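Glycosyl hydrolase family 2, TIM barrel domain protein (Parabacteroides merdae ATCC 43184, PDB 6DXU) is a gut bacterial beta-glucuronidase of glycoside hydrolase family 2, which probably hydrolyses glucuronide conjugates to release glucuronic acid. Local coordinates at residues A115-Y124 with V162-D173. Numbering follows the deposited sequence.
Sequences AGQKTDVYVY and VPLSIRCDNSRD. With NA (sodium ion), chain O.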
loop_
_atom_site.group_PDB
_atom_site.type_symbol
_atom_site.label_atom_id
_atom_site.label_comp_id
_atom_site.label_asym_id
_atom_site.label_seq_id
_atom_site.Cartn_x
_atom_site.Cartn_y
_atom_site.Cartn_z
ATOM N N ALA D 115 16.689 -4.155 -21.660
ATOM C CA ALA D 115 16.436 -5.434 -21.002
ATOM C C ALA D 115 14.934 -5.661 -20.947
ATOM O O ALA D 115 14.177 -4.711 -20.741
ATOM C CB ALA D 115 17.018 -5.449 -19.586
ATOM N N GLY D 116 14.499 -6.905 -21.140
ATOM C CA GLY D 116 13.077 -7.221 -21.284
ATOM C C GLY D 116 12.537 -8.064 -20.137
ATOM O O GLY D 116 13.169 -9.045 -19.734
ATOM N N GLN D 117 11.361 -7.690 -19.625
ATOM C CA GLN D 117 10.626 -6.459 -19.923
ATOM C C GLN D 117 10.560 -5.582 -18.659
ATOM O O GLN D 117 10.647 -4.355 -18.717
ATOM C CB GLN D 117 9.206 -6.777 -20.407
ATOM C CG GLN D 117 9.153 -7.548 -21.743
ATOM C CD GLN D 117 9.591 -6.692 -22.920
ATOM O OE1 GLN D 117 9.235 -5.518 -23.009
ATOM N NE2 GLN D 117 10.356 -7.279 -23.832
ATOM N N LYS D 118 10.369 -6.239 -17.518
ATOM C CA LYS D 118 10.445 -5.616 -16.207
ATOM C C LYS D 118 11.718 -6.111 -15.538
ATOM O O LYS D 118 11.942 -7.324 -15.453
ATOM C CB LYS D 118 9.226 -5.970 -15.356
ATOM C CG LYS D 118 7.874 -5.612 -15.995
ATOM C CD LYS D 118 6.744 -5.709 -14.948
ATOM C CE LYS D 118 5.379 -5.458 -15.596
ATOM N NZ LYS D 118 4.848 -6.680 -16.289
ATOM N N THR D 119 12.550 -5.186 -15.076
ATOM C CA THR D 119 13.850 -5.548 -14.532
ATOM C C THR D 119 13.987 -4.972 -13.129
ATOM O O THR D 119 13.561 -3.846 -12.871
ATOM C CB THR D 119 14.992 -5.035 -15.449
ATOM O OG1 THR D 119 14.814 -5.561 -16.772
ATOM C CG2 THR D 119 16.362 -5.454 -14.918
ATOM N N ASP D 120 14.556 -5.763 -12.218
ATOM C CA ASP D 120 14.866 -5.313 -10.869
ATOM C C ASP D 120 16.319 -5.663 -10.576
ATOM O O ASP D 120 16.773 -6.764 -10.888
ATOM C CB ASP D 120 13.917 -5.936 -9.828
ATOM C CG ASP D 120 12.507 -5.392 -9.948
ATOM O OD1 ASP D 120 12.245 -4.292 -9.416
ATOM O OD2 ASP D 120 11.680 -6.027 -10.629
ATOM N N VAL D 121 17.037 -4.728 -9.958
ATOM C CA VAL D 121 18.482 -4.811 -9.811
ATOM C C VAL D 121 18.822 -4.811 -8.335
ATOM O O VAL D 121 18.338 -3.951 -7.593
ATOM C CB VAL D 121 19.162 -3.627 -10.521
ATOM C CG1 VAL D 121 20.682 -3.740 -10.451
ATOM C CG2 VAL D 121 18.679 -3.565 -11.940
ATOM N N TYR D 122 19.711 -5.728 -7.923
ATOM C CA TYR D 122 20.100 -5.858 -6.523
ATOM C C TYR D 122 21.613 -5.824 -6.378
ATOM O O TYR D 122 22.337 -6.481 -7.135
ATOM C CB TYR D 122 19.595 -7.164 -5.915
ATOM C CG TYR D 122 18.107 -7.274 -5.899
ATOM C CD1 TYR D 122 17.426 -7.702 -7.021
ATOM C CD2 TYR D 122 17.372 -6.931 -4.752
ATOM C CE1 TYR D 122 16.045 -7.804 -7.012
ATOM C CE2 TYR D 122 15.991 -7.041 -4.735
ATOM C CZ TYR D 122 15.340 -7.474 -5.880
ATOM O OH TYR D 122 13.971 -7.592 -5.900
ATOM N N VAL D 123 22.077 -5.064 -5.396
ATOM C CA VAL D 123 23.461 -5.097 -4.934
ATOM C C VAL D 123 23.444 -5.765 -3.565
ATOM O O VAL D 123 22.858 -5.225 -2.618
ATOM C CB VAL D 123 24.060 -3.683 -4.867
ATOM C CG1 VAL D 123 25.408 -3.718 -4.149
ATOM C CG2 VAL D 123 24.182 -3.082 -6.282
ATOM N N TYR D 124 24.070 -6.942 -3.461
ATOM C CA TYR D 124 23.872 -7.829 -2.314
ATOM C C TYR D 124 22.366 -7.993 -2.098
ATOM O O TYR D 124 21.663 -8.411 -3.023
ATOM C CB TYR D 124 24.595 -7.292 -1.069
ATOM C CG TYR D 124 24.725 -8.295 0.060
ATOM C CD1 TYR D 124 25.170 -9.598 -0.169
ATOM C CD2 TYR D 124 24.344 -7.950 1.351
ATOM C CE1 TYR D 124 25.263 -10.521 0.887
ATOM C CE2 TYR D 124 24.423 -8.855 2.398
ATOM C CZ TYR D 124 24.886 -10.131 2.166
ATOM O OH TYR D 124 24.956 -11.013 3.232
ATOM N N VAL D 162 31.633 -7.736 -5.590
ATOM C CA VAL D 162 30.311 -7.273 -5.182
ATOM C C VAL D 162 29.267 -8.110 -5.915
ATOM O O VAL D 162 29.255 -8.132 -7.148
ATOM C CB VAL D 162 30.109 -5.780 -5.487
ATOM C CG1 VAL D 162 28.689 -5.340 -5.098
ATOM C CG2 VAL D 162 31.180 -4.942 -4.777
ATOM N N PRO D 163 28.368 -8.802 -5.214
ATOM C CA PRO D 163 27.366 -9.604 -5.918
ATOM C C PRO D 163 26.309 -8.691 -6.518
ATOM O O PRO D 163 25.675 -7.894 -5.820
ATOM C CB PRO D 163 26.784 -10.510 -4.819
ATOM C CG PRO D 163 27.038 -9.781 -3.555
ATOM C CD PRO D 163 28.252 -8.915 -3.749
ATOM N N LEU D 164 26.101 -8.852 -7.813
ATOM C CA LEU D 164 25.087 -8.145 -8.571
ATOM C C LEU D 164 24.105 -9.201 -9.042
ATOM O O LEU D 164 24.509 -10.171 -9.689
ATOM C CB LEU D 164 25.720 -7.410 -9.764
ATOM C CG LEU D 164 24.760 -6.768 -10.762
ATOM C CD1 LEU D 164 23.917 -5.704 -10.092
ATOM C CD2 LEU D 164 25.527 -6.173 -11.962
ATOM N N SER D 165 22.832 -9.030 -8.702
ATOM C CA SER D 165 21.797 -9.973 -9.093
ATOM C C SER D 165 20.711 -9.169 -9.777
ATOM O O SER D 165 20.308 -8.113 -9.275
ATOM C CB SER D 165 21.222 -10.730 -7.873
ATOM O OG SER D 165 22.282 -11.248 -7.072
ATOM N N ILE D 166 20.238 -9.659 -10.919
ATOM C CA ILE D 166 19.290 -8.921 -11.742
ATOM C C ILE D 166 18.157 -9.870 -12.092
ATOM O O ILE D 166 18.397 -10.981 -12.570
ATOM C CB ILE D 166 19.950 -8.366 -13.019
ATOM C CG1 ILE D 166 21.053 -7.358 -12.654
ATOM C CG2 ILE D 166 18.885 -7.728 -13.910
ATOM C CD1 ILE D 166 21.980 -6.923 -13.844
ATOM N N ARG D 167 16.933 -9.444 -11.831
ATOM C CA ARG D 167 15.751 -10.199 -12.205
ATOM C C ARG D 167 15.151 -9.539 -13.437
ATOM O O ARG D 167 14.917 -8.329 -13.434
ATOM C CB ARG D 167 14.745 -10.219 -11.044
ATOM C CG ARG D 167 13.455 -11.020 -11.306
ATOM C CD ARG D 167 12.469 -10.754 -10.139
ATOM N NE ARG D 167 11.308 -11.646 -10.109
ATOM C CZ ARG D 167 10.138 -11.385 -10.692
ATOM N NH1 ARG D 167 9.975 -10.277 -11.402
ATOM N NH2 ARG D 167 9.122 -12.237 -10.562
ATOM N N CYS D 168 14.938 -10.319 -14.496
ATOM C CA CYS D 168 14.221 -9.845 -15.670
ATOM C C CYS D 168 12.942 -10.652 -15.810
ATOM O O CYS D 168 12.907 -11.840 -15.490
ATOM C CB CYS D 168 15.055 -9.970 -16.974
ATOM S SG CYS D 168 16.466 -8.862 -17.039
ATOM N N ASP D 169 11.892 -10.008 -16.308
ATOM C CA ASP D 169 10.575 -10.628 -16.313
ATOM C C ASP D 169 9.864 -10.224 -17.594
ATOM O O ASP D 169 9.604 -9.037 -17.815
ATOM C CB ASP D 169 9.797 -10.184 -15.054
ATOM C CG ASP D 169 8.476 -10.924 -14.857
ATOM O OD1 ASP D 169 8.090 -11.740 -15.700
ATOM O OD2 ASP D 169 7.814 -10.683 -13.818
ATOM N N ASN D 170 9.575 -11.191 -18.452
ATOM C CA ASN D 170 8.736 -10.931 -19.614
ATOM C C ASN D 170 7.411 -11.673 -19.506
ATOM O O ASN D 170 6.865 -12.117 -20.513
ATOM C CB ASN D 170 9.465 -11.264 -20.926
ATOM C CG ASN D 170 9.694 -12.761 -21.127
ATOM O OD1 ASN D 170 9.901 -13.504 -20.167
ATOM N ND2 ASN D 170 9.687 -13.203 -22.388
ATOM N N SER D 171 6.884 -11.815 -18.283
ATOM C CA SER D 171 5.540 -12.346 -18.116
ATOM C C SER D 171 4.579 -11.575 -19.006
ATOM O O SER D 171 4.734 -10.365 -19.212
ATOM C CB SER D 171 5.073 -12.232 -16.650
ATOM O OG SER D 171 5.902 -12.984 -15.777
ATOM N N ARG D 172 3.594 -12.287 -19.543
ATOM C CA ARG D 172 2.494 -11.634 -20.232
ATOM C C ARG D 172 1.832 -10.636 -19.289
ATOM O O ARG D 172 1.692 -10.895 -18.091
ATOM C CB ARG D 172 1.471 -12.679 -20.693
ATOM C CG ARG D 172 2.021 -13.680 -21.674
ATOM C CD ARG D 172 1.014 -14.772 -21.945
ATOM N NE ARG D 172 -0.052 -14.344 -22.855
ATOM C CZ ARG D 172 0.027 -14.384 -24.180
ATOM N NH1 ARG D 172 1.138 -14.810 -24.781
ATOM N NH2 ARG D 172 -1.022 -14.019 -24.909
ATOM N N ASP D 173 1.433 -9.484 -19.826
ATOM C CA ASP D 173 0.825 -8.450 -18.988
ATOM C C ASP D 173 -0.023 -7.565 -19.892
ATOM O O ASP D 173 0.522 -6.822 -20.709
ATOM C CB ASP D 173 1.912 -7.652 -18.276
ATOM C CG ASP D 173 1.363 -6.612 -17.316
ATOM O OD1 ASP D 173 0.132 -6.366 -17.292
ATOM O OD2 ASP D 173 2.203 -6.028 -16.594
HETATM NA NA NA O . 1.441 -6.727 -22.883
HETATM O O HOH W 1 11.682 -8.147 -12.363
HETATM O O HOH W 2 6.543 -8.533 -18.001
HETATM O O HOH W 3 5.561 -9.000 -14.586
HETATM O O HOH W 4 22.763 -9.239 -5.400
HETATM O O HOH W 5 2.689 -8.687 -22.419
HETATM O O HOH W 6 -0.479 -7.914 -23.813
#
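Strands 118-123 and 162-169 run antiparallel, their axes 4.7 Å apart, with Lys118-Asp169, Asp120-Arg167 and Tyr122-Ser165 as hydrogen-bonded pairs. At the Asp169 end the pairing becomes uneven: Asp169 O accepts two amides, Lys118 N almost straight on (N-H...O 173°) and Gln117 N from above the carbonyl plane, while the return bond from Asp169 N to Lys118 O is weak. The two faces of this pair differ in character. On the face carrying Thr119, Val121 and Val123, Thr119 CG2 meets Ile166 CG2 at 3.5 Å, Val121 CG1 meets Leu164 CD1 at 3.8 Å, and Val123 CG1 reaches Val162 CG1. The other face is polar. Lys118 stretches out as far as CE and then bends at chi4 (81°), which brings NZ to the anti lone pair of Asp173 OD2, a salt bridge of 2.7 Å. Water 3 links the same NZ to Asp169 OD2, which Arg167 NH1 approaches from above the carboxylate plane in a longer salt bridge of 3.3 Å. The other oxygen, Asp169 OD1, closes an Asx turn by accepting Ser171 N at 2.9 Å and also receives Ser171 OG on its syn lone pair. An alanine in place of Asp169 would remove both carboxylate oxygens and is likely to leave the Ser171 turn less firmly fixed and Arg167 NH1 without this acidic mate, although NH2 would still have its salt bridge to Asp43. Beyond that turn, Asp173 O binds a sodium ion together with Met176 O and Pro178 O. Within the six-stranded antiparallel sheet of the sugar-binding domain, the pair lies between strands 90-97 and 126-132; helix 143-150 packs on Val123 and Val162, and helix 48-51 touches Tyr124, Pro163 and Ser165.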